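Local atomic coordinates of phosphatidylinositol 4,5-bisphosphate-binding protein SLM1 (Saccharomyces cerevisiae, PDB entry 4A6H), a protein that binds phosphatidylinositol 4,5-bisphosphate at the yeast plasma membrane, here through its PH domain, and acts with SLM2 as an effector of TORC2 and calcineurin signalling. Residues Gly10-Arg15 / Trp96-Asp101; Tyr27-Asn32 / Asp111-Leu116; Phe33-Lys38 / Leu46-Ser51; Cys57-His62 / Ala78-His83. One frame throughout, in Å; residues are numbered along the deposited sequence.

Interaction 1: residues Gly10-Arg15 / Trp96-Asp101. With I4D (D-myo-inositol-4-phosphate), chain G.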
# COMPACT_ATOMS: atom_id res chain seq x y z
N GLY A 10 15.09 -2.65 -5.62
CA GLY A 10 16.42 -3.20 -5.78
C GLY A 10 16.57 -3.85 -7.13
O GLY A 10 15.59 -4.00 -7.86
N PHE A 11 17.80 -4.22 -7.47
CA PHE A 11 18.07 -4.88 -8.73
C PHE A 11 17.73 -6.37 -8.65
O PHE A 11 18.01 -7.03 -7.64
CB PHE A 11 19.54 -4.72 -9.14
CG PHE A 11 19.90 -3.31 -9.55
CD1 PHE A 11 19.74 -2.89 -10.86
CD2 PHE A 11 20.38 -2.40 -8.61
CE1 PHE A 11 20.07 -1.59 -11.24
CE2 PHE A 11 20.71 -1.10 -8.98
CZ PHE A 11 20.55 -0.71 -10.28
N LEU A 12 17.09 -6.86 -9.71
CA LEU A 12 16.87 -8.29 -9.88
C LEU A 12 17.25 -8.69 -11.28
O LEU A 12 17.15 -7.88 -12.21
CB LEU A 12 15.39 -8.66 -9.66
CG LEU A 12 14.83 -8.53 -8.25
CD1 LEU A 12 13.34 -8.80 -8.27
CD2 LEU A 12 15.55 -9.50 -7.33
N GLU A 13 17.65 -9.94 -11.46
CA GLU A 13 17.85 -10.49 -12.79
C GLU A 13 16.69 -11.39 -13.13
O GLU A 13 16.29 -12.22 -12.33
CB GLU A 13 19.15 -11.27 -12.84
CG GLU A 13 20.35 -10.39 -12.59
CD GLU A 13 21.64 -11.17 -12.66
OE1 GLU A 13 22.03 -11.77 -11.64
OE2 GLU A 13 22.26 -11.18 -13.74
N ARG A 14 16.12 -11.22 -14.31
CA ARG A 14 14.99 -12.04 -14.73
C ARG A 14 15.47 -12.95 -15.84
O ARG A 14 16.12 -12.49 -16.78
CB ARG A 14 13.83 -11.17 -15.22
CG ARG A 14 12.55 -11.96 -15.48
CD ARG A 14 11.46 -11.09 -16.09
NE ARG A 14 11.85 -10.62 -17.41
CZ ARG A 14 12.07 -9.34 -17.71
NH1 ARG A 14 11.93 -8.41 -16.78
NH2 ARG A 14 12.43 -9.00 -18.94
N ARG A 15 15.20 -14.24 -15.73
CA ARG A 15 15.66 -15.16 -16.77
C ARG A 15 14.72 -15.09 -17.96
O ARG A 15 13.49 -15.08 -17.81
CB ARG A 15 15.74 -16.60 -16.25
CG ARG A 15 16.40 -17.53 -17.25
CD ARG A 15 16.04 -18.99 -17.00
NE ARG A 15 16.52 -19.46 -15.71
CZ ARG A 15 15.89 -20.38 -14.97
NH1 ARG A 15 14.75 -20.91 -15.40
NH2 ARG A 15 16.40 -20.74 -13.80
N TRP A 96 7.82 -16.88 -14.51
CA TRP A 96 9.06 -16.14 -14.67
C TRP A 96 9.99 -16.38 -13.50
O TRP A 96 9.55 -16.49 -12.35
CB TRP A 96 8.76 -14.66 -14.82
CG TRP A 96 8.37 -14.28 -16.22
CD1 TRP A 96 8.16 -15.13 -17.27
CD2 TRP A 96 8.14 -12.96 -16.73
NE1 TRP A 96 7.81 -14.42 -18.40
CE2 TRP A 96 7.79 -13.09 -18.09
CE3 TRP A 96 8.18 -11.69 -16.16
CZ2 TRP A 96 7.49 -11.98 -18.89
CZ3 TRP A 96 7.89 -10.59 -16.96
CH2 TRP A 96 7.55 -10.74 -18.31
N VAL A 97 11.28 -16.47 -13.79
CA VAL A 97 12.26 -16.79 -12.77
C VAL A 97 13.11 -15.56 -12.51
O VAL A 97 13.64 -14.96 -13.46
CB VAL A 97 13.13 -17.97 -13.19
CG1 VAL A 97 14.22 -18.23 -12.15
CG2 VAL A 97 12.28 -19.23 -13.38
N PHE A 98 13.21 -15.18 -11.24
CA PHE A 98 14.01 -14.05 -10.82
C PHE A 98 15.18 -14.49 -9.97
O PHE A 98 15.09 -15.47 -9.24
CB PHE A 98 13.16 -13.06 -10.01
CG PHE A 98 12.13 -12.34 -10.84
CD1 PHE A 98 10.87 -12.89 -11.00
CD2 PHE A 98 12.42 -11.13 -11.45
CE1 PHE A 98 9.91 -12.23 -11.76
CE2 PHE A 98 11.46 -10.48 -12.21
CZ PHE A 98 10.21 -11.02 -12.37
N LYS A 99 16.28 -13.76 -10.07
CA LYS A 99 17.47 -14.07 -9.31
C LYS A 99 17.96 -12.82 -8.58
O LYS A 99 18.19 -11.78 -9.19
CB LYS A 99 18.56 -14.63 -10.22
CG LYS A 99 19.86 -14.97 -9.50
CD LYS A 99 20.84 -15.73 -10.39
CE LYS A 99 21.38 -14.88 -11.51
NZ LYS A 99 22.49 -15.59 -12.21
N ALA A 100 18.13 -12.93 -7.26
CA ALA A 100 18.62 -11.82 -6.47
C ALA A 100 20.10 -12.05 -6.16
O ALA A 100 20.70 -13.02 -6.63
CB ALA A 100 17.83 -11.68 -5.17
N ASP A 101 20.67 -11.16 -5.36
CA ASP A 101 22.09 -11.21 -5.04
C ASP A 101 22.47 -12.33 -4.06
O ASP A 101 23.60 -12.82 -4.07
CB ASP A 101 22.53 -9.87 -4.46
CG ASP A 101 21.59 -8.73 -4.85
OD1 ASP A 101 20.42 -8.73 -4.41
OD2 ASP A 101 22.03 -7.84 -5.61
O5 I4D G . 18.78 -20.56 -14.92
C5 I4D G . 20.29 -20.32 -14.73
C6 I4D G . 20.64 -20.16 -13.21
O6 I4D G . 20.05 -21.06 -12.32
C4 I4D G . 21.15 -19.88 -16.03
O4 I4D G . 20.79 -20.29 -17.35
P4 I4D G . 20.07 -19.49 -18.45
O43 I4D G . 20.19 -18.02 -18.31
O42 I4D G . 18.65 -19.84 -18.51
O41 I4D G . 20.64 -19.94 -19.73
C3 I4D G . 22.60 -19.88 -15.70
O3 I4D G . 23.27 -19.06 -16.64
C2 I4D G . 22.87 -19.37 -14.28
O2 I4D G . 23.45 -18.09 -14.16
C1 I4D G . 22.09 -19.79 -12.97
O1 I4D G . 22.58 -19.33 -11.68
O HOH W 1 20.77 -10.71 -9.21
O HOH W 2 23.58 -13.97 -13.84
O HOH W 3 11.83 -16.85 -16.59
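Lys99 O is held by two donors: Glu13 N reaches it over 3.0 Å, and a water donates to it while also donating to Glu13 OE1. The return bond, Lys99 N to Glu13 O, is 2.7 Å, so these two residues form a hydrogen-bonded antiparallel pair; Arg15 N to Val97 O continues the ladder. On the face of Glu13 and Lys99 the two side chains run side by side. Their salt bridge is long, 3.9 Å from Glu13 OE1 to Lys99 NZ, and a second water fills in, giving a hydrogen to Glu13 OE2 and accepting one from Lys99 NZ. The ammonium also makes a weak 3.3 Å hydrogen bond to O2 of inositol 4-phosphate.

The other face carries Arg14, Phe98 and Trp96. Arg14 turns CG to the side of its carbonyl carbon (chi1 -172°), which lays the chain along Phe98: its CG sits over the phenyl face, 4.1 Å from the centroid. A bend at chi3 then brings NE over one face of Trp96, near the rim, in an off-centre cation-pi contact with the guanidinium and ring planes 31° apart, while NH1 is salt-bridged to Glu36. At the next rung, Val97 CG1 and CG2 lie over one face of the Arg15 guanidinium.

The strand pair joins the first and last strands of the PH-domain sheet. Arg15 and Lys99 belong to an inositol-phosphate pocket, and their positive charge, with Glu13 probably orienting Lys99 partly through water, suits an anionic headgroup.

Interaction 2: residues Tyr27-Asn32 / Asp111-Leu116. With I4D (D-myo-inositol-4-phosphate), chain H; PO4 (phosphate ion), chain F.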
# COMPACT_ATOMS: atom_id res chain seq x y z
N TYR A 27 13.90 -3.01 -9.86
CA TYR A 27 12.52 -3.35 -9.55
C TYR A 27 12.00 -2.59 -8.36
O TYR A 27 12.74 -2.34 -7.39
CB TYR A 27 12.37 -4.85 -9.36
CG TYR A 27 12.46 -5.63 -10.64
CD1 TYR A 27 13.69 -5.92 -11.22
CD2 TYR A 27 11.31 -6.08 -11.29
CE1 TYR A 27 13.77 -6.63 -12.41
CE2 TYR A 27 11.38 -6.78 -12.47
CZ TYR A 27 12.60 -7.05 -13.03
OH TYR A 27 12.64 -7.78 -14.21
N VAL A 28 10.73 -2.19 -8.43
CA VAL A 28 10.09 -1.49 -7.33
C VAL A 28 8.75 -2.15 -7.06
O VAL A 28 7.89 -2.19 -7.95
CB VAL A 28 9.91 0.00 -7.63
CG1 VAL A 28 9.24 0.72 -6.48
CG2 VAL A 28 11.27 0.64 -7.93
N LEU A 29 8.58 -2.64 -5.84
CA LEU A 29 7.34 -3.28 -5.41
C LEU A 29 6.45 -2.27 -4.70
O LEU A 29 6.87 -1.64 -3.75
CB LEU A 29 7.67 -4.40 -4.43
CG LEU A 29 6.50 -5.20 -3.86
CD1 LEU A 29 5.72 -5.87 -4.97
CD2 LEU A 29 7.04 -6.24 -2.88
N THR A 30 5.22 -2.11 -5.18
CA THR A 30 4.19 -1.32 -4.49
C THR A 30 3.05 -2.25 -4.07
O THR A 30 3.06 -3.42 -4.38
CB THR A 30 3.62 -0.24 -5.41
OG1 THR A 30 2.80 -0.86 -6.41
CG2 THR A 30 4.74 0.53 -6.07
N PRO A 31 2.04 -1.72 -3.37
CA PRO A 31 0.94 -2.65 -3.08
C PRO A 31 0.19 -3.16 -4.31
O PRO A 31 -0.53 -4.16 -4.20
CB PRO A 31 0.01 -1.81 -2.19
CG PRO A 31 0.91 -0.84 -1.52
CD PRO A 31 1.95 -0.48 -2.57
N ASN A 32 0.36 -2.51 -5.46
CA ASN A 32 -0.40 -2.86 -6.66
C ASN A 32 0.40 -3.59 -7.73
O ASN A 32 -0.13 -4.42 -8.45
CB ASN A 32 -1.02 -1.61 -7.29
CG ASN A 32 -1.99 -0.90 -6.37
OD1 ASN A 32 -2.90 -1.52 -5.83
ND2 ASN A 32 -1.80 0.40 -6.19
N ASP A 111 9.09 -13.08 0.38
CA ASP A 111 8.10 -12.90 1.46
C ASP A 111 7.28 -11.62 1.31
O ASP A 111 6.07 -11.62 1.58
CB ASP A 111 8.76 -12.94 2.83
CG ASP A 111 9.29 -14.30 3.19
OD1 ASP A 111 8.77 -15.31 2.68
OD2 ASP A 111 10.25 -14.35 3.99
N ASN A 112 7.91 -10.54 0.84
CA ASN A 112 7.17 -9.32 0.57
C ASN A 112 6.14 -9.51 -0.55
O ASN A 112 5.03 -9.01 -0.47
CB ASN A 112 8.12 -8.16 0.26
CG ASN A 112 8.62 -7.47 1.52
OD1 ASN A 112 8.01 -6.51 1.99
ND2 ASN A 112 9.73 -7.95 2.06
N LEU A 113 6.49 -10.28 -1.58
CA LEU A 113 5.54 -10.56 -2.65
C LEU A 113 4.42 -11.47 -2.16
O LEU A 113 3.25 -11.25 -2.49
CB LEU A 113 6.25 -11.23 -3.83
CG LEU A 113 6.99 -10.22 -4.70
CD1 LEU A 113 8.08 -10.89 -5.54
CD2 LEU A 113 6.03 -9.45 -5.61
N LYS A 114 4.79 -12.47 -1.37
CA LYS A 114 3.84 -13.45 -0.86
C LYS A 114 2.72 -12.78 -0.08
O LYS A 114 1.55 -13.12 -0.29
CB LYS A 114 4.56 -14.48 0.00
CG LYS A 114 3.63 -15.55 0.55
CD LYS A 114 4.36 -16.52 1.49
CE LYS A 114 4.78 -15.82 2.78
NZ LYS A 114 5.09 -16.81 3.85
N ILE A 115 3.05 -11.83 0.78
CA ILE A 115 1.99 -11.22 1.60
C ILE A 115 1.10 -10.25 0.85
O ILE A 115 0.04 -9.88 1.34
CB ILE A 115 2.49 -10.63 2.94
CG1 ILE A 115 3.40 -9.42 2.69
CG2 ILE A 115 3.19 -11.69 3.77
CD1 ILE A 115 3.75 -8.67 3.95
N LEU A 116 1.50 -9.88 -0.37
CA LEU A 116 0.69 -9.00 -1.21
C LEU A 116 -0.08 -9.78 -2.28
O LEU A 116 -0.86 -9.19 -3.03
CB LEU A 116 1.58 -7.94 -1.89
CG LEU A 116 2.18 -6.89 -0.95
CD1 LEU A 116 3.28 -6.10 -1.65
CD2 LEU A 116 1.13 -5.96 -0.43
O5 I4D H . 15.29 3.30 -8.33
C5 I4D H . 13.98 3.28 -7.79
C6 I4D H . 14.10 3.71 -6.33
O6 I4D H . 15.37 4.17 -5.87
C4 I4D H . 13.05 4.06 -8.64
O4 I4D H . 12.96 3.62 -10.00
P4 I4D H . 13.37 4.41 -11.25
O43 I4D H . 14.42 5.40 -10.97
O42 I4D H . 12.18 5.09 -11.71
O41 I4D H . 13.86 3.56 -12.33
C3 I4D H . 11.74 4.47 -7.78
O3 I4D H . 10.59 5.11 -8.56
C2 I4D H . 11.63 4.63 -6.21
O2 I4D H . 10.37 4.44 -5.64
C1 I4D H . 12.83 4.07 -5.46
O1 I4D H . 13.02 4.30 -4.03
P PO4 F . 1.24 1.95 -8.00
O1 PO4 F . 2.13 0.83 -8.48
O2 PO4 F . 2.06 3.10 -7.52
O3 PO4 F . 0.40 2.46 -9.15
O4 PO4 F . 0.38 1.44 -6.88
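Leu29 sends both its methyls into the helix: CD1 lies 3.6 Å from Leu113 CD2, and CD2 rests 3.8 Å from Asn112 CB. Leu116 comes from the next turn of the helix and meets Leu29 tip to tip, its CD1 4.0 Å from Leu29 CD2. A chi1 of 180° points the Leu29 branch at the helix; the segment axes come no closer than 11.0 Å, and Leu29 and the helix residues bridge the gap together. No hydrogen bond crosses here; the contact is aliphatic. Leu116 goes on to cover the turn that follows, bringing CD1 up to Thr30 O and CD2 to 4.2 Å from Pro31 CA.

One shell out, the helix side is fixed by its own bonds: Asn112 ND2 turns back to Ser108 O, leaving its CB for Leu29. The turn is set by Thr30, whose OG1 accepts from Asn32 N at 3.1 Å in an ST turn. That hydroxyl also donates to a phosphate ion, 2.8 Å to O1, and Asn32 ND2 approaches O4 of the same ion. Thr30, Asn32 and His35 of the fourth subunit bind this phosphate too, so it sits between two copies, and Pro31 and Leu116 pack on further subunits. On the side of the strand away from the helix, Val28 CG2 lies against the ring of an inositol 4-phosphate.

This is the C-terminal helix of the PH fold capping one end of the bent beta barrel. Between these segments apolar packing seats the helix, whereas the polar groups of the turn brace the turn itself and also bind an anion, probably from the crystallisation liquor.

Interaction 3: residues Phe33-Lys38 / Leu46-Ser51. With I4D (D-myo-inositol-4-phosphate), chain H; PO4 (phosphate ion), chain F.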
# COMPACT_ATOMS: atom_id res chain seq x y z
N PHE A 33 1.69 -3.27 -7.83
CA PHE A 33 2.50 -3.75 -8.95
C PHE A 33 3.91 -4.09 -8.52
O PHE A 33 4.44 -3.54 -7.55
CB PHE A 33 2.66 -2.64 -10.01
CG PHE A 33 1.42 -2.37 -10.81
CD1 PHE A 33 1.04 -3.20 -11.87
CD2 PHE A 33 0.65 -1.26 -10.54
CE1 PHE A 33 -0.10 -2.93 -12.61
CE2 PHE A 33 -0.49 -0.99 -11.27
CZ PHE A 33 -0.86 -1.83 -12.32
N LEU A 34 4.51 -5.02 -9.27
CA LEU A 34 5.96 -5.10 -9.33
C LEU A 34 6.36 -4.38 -10.62
O LEU A 34 6.05 -4.86 -11.72
CB LEU A 34 6.41 -6.57 -9.32
CG LEU A 34 7.92 -6.76 -9.45
CD1 LEU A 34 8.62 -6.21 -8.23
CD2 LEU A 34 8.25 -8.23 -9.66
N HIS A 35 6.98 -3.21 -10.48
CA HIS A 35 7.44 -2.44 -11.62
C HIS A 35 8.89 -2.73 -11.90
O HIS A 35 9.69 -2.89 -10.97
CB HIS A 35 7.36 -0.93 -11.36
CG HIS A 35 5.99 -0.43 -11.04
ND1 HIS A 35 5.01 -0.29 -12.00
CD2 HIS A 35 5.45 0.02 -9.88
CE1 HIS A 35 3.92 0.21 -11.44
NE2 HIS A 35 4.16 0.42 -10.16
N GLU A 36 9.23 -2.78 -13.18
CA GLU A 36 10.63 -2.78 -13.62
C GLU A 36 10.96 -1.47 -14.29
O GLU A 36 10.19 -0.98 -15.12
CB GLU A 36 10.90 -3.90 -14.62
CG GLU A 36 12.37 -3.96 -15.05
CD GLU A 36 12.62 -4.92 -16.20
OE1 GLU A 36 11.65 -5.45 -16.77
OE2 GLU A 36 13.81 -5.16 -16.52
N PHE A 37 12.11 -0.91 -13.93
CA PHE A 37 12.70 0.24 -14.61
C PHE A 37 14.07 -0.15 -15.15
O PHE A 37 14.72 -1.06 -14.63
CB PHE A 37 12.84 1.43 -13.65
CG PHE A 37 11.53 1.88 -13.04
CD1 PHE A 37 11.06 1.30 -11.88
CD2 PHE A 37 10.76 2.87 -13.64
CE1 PHE A 37 9.86 1.71 -11.31
CE2 PHE A 37 9.56 3.28 -13.06
CZ PHE A 37 9.11 2.69 -11.91
N LYS A 38 14.52 0.54 -16.18
CA LYS A 38 15.83 0.27 -16.73
C LYS A 38 16.95 0.61 -15.75
O LYS A 38 17.98 -0.06 -15.69
CB LYS A 38 16.04 1.06 -18.02
CG LYS A 38 15.29 0.48 -19.21
CD LYS A 38 15.50 1.34 -20.45
CE LYS A 38 15.10 0.58 -21.71
NZ LYS A 38 13.71 0.06 -21.62
N LEU A 46 11.23 7.26 -14.74
CA LEU A 46 9.96 6.92 -14.12
C LEU A 46 8.87 6.42 -15.09
O LEU A 46 7.70 6.40 -14.72
CB LEU A 46 9.44 8.09 -13.27
CG LEU A 46 10.11 8.33 -11.91
CD1 LEU A 46 9.92 9.77 -11.46
CD2 LEU A 46 9.58 7.36 -10.86
N VAL A 47 9.26 6.01 -16.29
CA VAL A 47 8.38 5.19 -17.14
C VAL A 47 8.73 3.70 -16.99
O VAL A 47 9.77 3.26 -17.47
CB VAL A 47 8.47 5.58 -18.63
CG1 VAL A 47 7.57 4.69 -19.47
CG2 VAL A 47 8.12 7.06 -18.84
N PRO A 48 7.86 2.91 -16.35
CA PRO A 48 8.24 1.50 -16.19
C PRO A 48 8.45 0.78 -17.53
O PRO A 48 7.70 1.03 -18.48
CB PRO A 48 7.02 0.88 -15.48
CG PRO A 48 6.41 2.02 -14.75
CD PRO A 48 6.61 3.23 -15.65
N VAL A 49 9.42 -0.13 -17.59
CA VAL A 49 9.52 -1.02 -18.75
C VAL A 49 8.35 -1.99 -18.73
O VAL A 49 7.81 -2.36 -19.78
CB VAL A 49 10.86 -1.79 -18.80
CG1 VAL A 49 12.03 -0.88 -18.43
CG2 VAL A 49 10.82 -2.99 -17.90
N MET A 50 7.93 -2.39 -17.53
CA MET A 50 6.73 -3.20 -17.38
C MET A 50 6.21 -3.07 -15.97
O MET A 50 6.95 -2.78 -15.03
CB MET A 50 6.99 -4.67 -17.73
CG MET A 50 7.93 -5.36 -16.76
SD MET A 50 8.01 -7.17 -16.93
CE MET A 50 9.02 -7.59 -15.51
N SER A 51 4.91 -3.31 -15.81
CA SER A 51 4.26 -3.27 -14.52
C SER A 51 3.42 -4.53 -14.38
O SER A 51 2.43 -4.72 -15.11
CB SER A 51 3.37 -2.02 -14.39
OG SER A 51 4.14 -0.84 -14.55
O5 I4D H . 15.29 3.30 -8.33
C5 I4D H . 13.98 3.28 -7.79
C6 I4D H . 14.10 3.71 -6.33
O6 I4D H . 15.37 4.17 -5.87
C4 I4D H . 13.05 4.06 -8.64
O4 I4D H . 12.96 3.62 -10.00
P4 I4D H . 13.37 4.41 -11.25
O43 I4D H . 14.42 5.40 -10.97
O42 I4D H . 12.18 5.09 -11.71
O41 I4D H . 13.86 3.56 -12.33
C3 I4D H . 11.74 4.47 -7.78
O3 I4D H . 10.59 5.11 -8.56
C2 I4D H . 11.63 4.63 -6.21
O2 I4D H . 10.37 4.44 -5.64
C1 I4D H . 12.83 4.07 -5.46
O1 I4D H . 13.02 4.30 -4.03
P PO4 F . 1.24 1.95 -8.00
O1 PO4 F . 2.13 0.83 -8.48
O2 PO4 F . 2.06 3.10 -7.52
O3 PO4 F . 0.40 2.46 -9.15
O4 PO4 F . 0.38 1.44 -6.88
O HOH W 4 12.59 2.48 -17.23
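His35 and Ser51 face each other as a non-hydrogen-bonded pair in an antiparallel strand pair of the PH-domain sheet, next to a classic beta bulge where Val49 and Met50 both stand opposite Glu36. His35 carries its ring beside the backbone N, opposite the carbonyl carbon (chi1 -59°), and from there Ser51 OG lies at the edge of the imidazole, in its plane, 2.7 Å from His35 ND1. The far nitrogen of the ring, NE2, donates to O1 of a phosphate ion, also at 2.7 Å, so bonds at two points hold the ring's rotation. Phe33 lies beside this pair, with Ser51 CB approaching CD1 obliquely at 3.6 Å and the phosphate at its ring edge. His35 of the fourth subunit shares that phosphate.

At the bulge Glu36 N bonds to Met50 O at 2.9 Å, while Glu36 O takes Val49 N instead. The Glu36 and Met50 side chains cross on the other face, Met50 CE coming to 3.6 Å from Glu36 OE1, an oxygen salt-bridged to Arg14.

Beyond the bulge, Phe37 and Pro48 lie side by side and point the same way, Phe37 CE2 3.8 Å from Pro48 CG. Phe37 and Leu46 both line the pocket of an inositol 4-phosphate. Where the strands separate, a water bridges them, accepting from Lys38 N and donating to Val47 O, each 2.9 Å away.

Interaction 4: residues Cys57-His62 / Ala78-His83. With I4D (D-myo-inositol-4-phosphate), chain G.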
# COMPACT_ATOMS: atom_id res chain seq x y z
N CYS A 57 -0.83 -12.33 -9.88
CA CYS A 57 0.42 -13.09 -9.77
C CYS A 57 0.51 -13.77 -8.43
O CYS A 57 -0.11 -13.35 -7.46
CB CYS A 57 1.63 -12.16 -9.93
SG CYS A 57 1.77 -11.40 -11.56
N THR A 58 1.29 -14.85 -8.39
CA THR A 58 1.65 -15.49 -7.14
C THR A 58 3.14 -15.82 -7.14
O THR A 58 3.77 -15.85 -8.20
CB THR A 58 0.87 -16.80 -6.90
OG1 THR A 58 1.09 -17.71 -7.98
CG2 THR A 58 -0.62 -16.52 -6.76
N VAL A 59 3.71 -16.05 -5.96
CA VAL A 59 5.06 -16.60 -5.90
C VAL A 59 4.97 -18.03 -5.40
O VAL A 59 4.31 -18.32 -4.40
CB VAL A 59 6.03 -15.75 -5.04
CG1 VAL A 59 6.36 -14.44 -5.77
CG2 VAL A 59 5.47 -15.48 -3.65
N THR A 60 5.60 -18.93 -6.14
CA THR A 60 5.36 -20.34 -5.91
C THR A 60 6.57 -20.98 -5.24
O THR A 60 6.52 -21.32 -4.05
CB THR A 60 4.98 -21.04 -7.22
OG1 THR A 60 5.95 -20.74 -8.23
CG2 THR A 60 3.61 -20.56 -7.70
N GLU A 61 7.65 -21.15 -5.97
CA GLU A 61 8.82 -21.78 -5.40
C GLU A 61 10.01 -20.84 -5.29
O GLU A 61 10.04 -19.77 -5.92
CB GLU A 61 9.20 -23.05 -6.17
CG GLU A 61 9.25 -22.88 -7.66
CD GLU A 61 9.66 -24.15 -8.38
OE1 GLU A 61 10.45 -24.94 -7.83
OE2 GLU A 61 9.18 -24.35 -9.51
N HIS A 62 10.96 -21.24 -4.47
CA HIS A 62 12.22 -20.55 -4.35
C HIS A 62 13.35 -21.51 -4.02
O HIS A 62 13.13 -22.65 -3.60
CB HIS A 62 12.14 -19.42 -3.32
CG HIS A 62 11.93 -19.90 -1.92
ND1 HIS A 62 12.93 -20.51 -1.19
CD2 HIS A 62 10.84 -19.86 -1.11
CE1 HIS A 62 12.46 -20.84 0.00
NE2 HIS A 62 11.20 -20.45 0.08
N ALA A 78 19.49 -18.14 -4.93
CA ALA A 78 18.86 -16.84 -4.74
C ALA A 78 17.77 -16.61 -5.76
O ALA A 78 17.51 -15.46 -6.16
CB ALA A 78 19.91 -15.74 -4.83
N LYS A 79 17.09 -17.68 -6.16
CA LYS A 79 16.07 -17.60 -7.20
C LYS A 79 14.66 -17.81 -6.66
O LYS A 79 14.47 -18.51 -5.66
CB LYS A 79 16.35 -18.64 -8.29
CG LYS A 79 17.58 -18.34 -9.12
CD LYS A 79 17.93 -19.49 -10.05
CE LYS A 79 18.95 -20.38 -9.38
NZ LYS A 79 19.40 -21.51 -10.23
N PHE A 80 13.68 -17.21 -7.33
CA PHE A 80 12.28 -17.49 -7.05
C PHE A 80 11.44 -17.44 -8.31
O PHE A 80 11.87 -16.90 -9.33
CB PHE A 80 11.71 -16.57 -5.94
CG PHE A 80 11.53 -15.13 -6.35
CD1 PHE A 80 12.58 -14.23 -6.24
CD2 PHE A 80 10.31 -14.67 -6.82
CE1 PHE A 80 12.41 -12.89 -6.61
CE2 PHE A 80 10.13 -13.34 -7.19
CZ PHE A 80 11.19 -12.45 -7.08
N VAL A 81 10.24 -18.01 -8.23
CA VAL A 81 9.33 -18.07 -9.37
C VAL A 81 8.09 -17.24 -9.12
O VAL A 81 7.45 -17.35 -8.06
CB VAL A 81 8.90 -19.52 -9.63
CG1 VAL A 81 7.93 -19.58 -10.81
CG2 VAL A 81 10.12 -20.41 -9.85
N LEU A 82 7.76 -16.42 -10.11
CA LEU A 82 6.53 -15.63 -10.13
C LEU A 82 5.62 -16.26 -11.17
O LEU A 82 5.99 -16.41 -12.33
CB LEU A 82 6.85 -14.16 -10.48
CG LEU A 82 5.70 -13.16 -10.42
CD1 LEU A 82 5.19 -13.03 -8.99
CD2 LEU A 82 6.17 -11.82 -10.94
N HIS A 83 4.41 -16.63 -10.74
CA HIS A 83 3.45 -17.34 -11.58
C HIS A 83 2.30 -16.42 -11.99
O HIS A 83 1.78 -15.68 -11.16
CB HIS A 83 2.88 -18.52 -10.80
CG HIS A 83 1.82 -19.29 -11.52
ND1 HIS A 83 2.12 -20.23 -12.49
CD2 HIS A 83 0.47 -19.29 -11.40
CE1 HIS A 83 1.00 -20.76 -12.94
NE2 HIS A 83 -0.01 -20.21 -12.30
O5 I4D G . 18.78 -20.56 -14.92
C5 I4D G . 20.29 -20.32 -14.73
C6 I4D G . 20.64 -20.16 -13.21
O6 I4D G . 20.05 -21.06 -12.32
C4 I4D G . 21.15 -19.88 -16.03
O4 I4D G . 20.79 -20.29 -17.35
P4 I4D G . 20.07 -19.49 -18.45
O43 I4D G . 20.19 -18.02 -18.31
O42 I4D G . 18.65 -19.84 -18.51
O41 I4D G . 20.64 -19.94 -19.73
C3 I4D G . 22.60 -19.88 -15.70
O3 I4D G . 23.27 -19.06 -16.64
C2 I4D G . 22.87 -19.37 -14.28
O2 I4D G . 23.45 -18.09 -14.16
C1 I4D G . 22.09 -19.79 -12.97
O1 I4D G . 22.58 -19.33 -11.68
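Val81 fills the hollow between Thr60 and Glu61: its CG2 presses against Glu61 CG at 3.4 Å, while CG1 lies 3.5 Å from Thr60 OG1. A chi1 of 179° sets CG1 beside the valine's carbonyl carbon and CG2 beside its N, spreading the two methyls toward different neighbours. Thr60 has a second partner, its CG2 meeting His83 CB. Next along, Thr58 and His83 run side by side; Thr58 OG1 sits near the plane of the imidazole, at its edge, and nudges His83 CB at 3.4 Å. The ring's own polar partner is Asn95, which takes ND1.

The other face is the inner one. Here Leu82 CD1 is the bump, dropping between Cys57 CB and Val59 CG1, 3.8 and 3.7 Å away. Val59 CG1 also reaches obliquely toward the Phe80 ring. Phe110 of the C-terminal helix covers Val59, and Leu113 covers Phe80, so this surface belongs to the core.

The hollows are shaped by the backbone. Thr58 and His83 exchange a regular pair of hydrogen bonds, with His83 N to Thr58 O at 2.7 Å. Then the register slips by one: Val81 O takes Thr60 N, yet Val81 N goes to Glu61 O at 2.9 Å, so Thr60 and Glu61 together straddle one valine. At the far end Lys79, its chain bent at chi3, lines an inositol-phosphate pocket.

Such a bulged antiparallel pair, ending the second half of the sheet with one face under the C-terminal helix, belongs to the bent PH-domain barrel.

Overall arrangement
All four contacts lie in one PH domain, on a single antiparallel sheet whose first and last strands pair in interaction 1. Interaction 4 continues the sheet beyond strand 95-99, its centre about 10 Å from that of interaction 1. In the other direction strand 21-29 links interaction 1 to interaction 3, toward the opposite outer strand, 50-53. Interactions 3 and 4 come in series along the chain, centres about 18 Å apart, and both fall within the spans of interactions 1 and 2, whose own segments alternate. Leu113 of interaction 2 also touches Val59 and Phe80, so helix 103-116 ties both halves together. One inositol-phosphate pocket spans interactions 1 and 4; the other touches interactions 2 and 3.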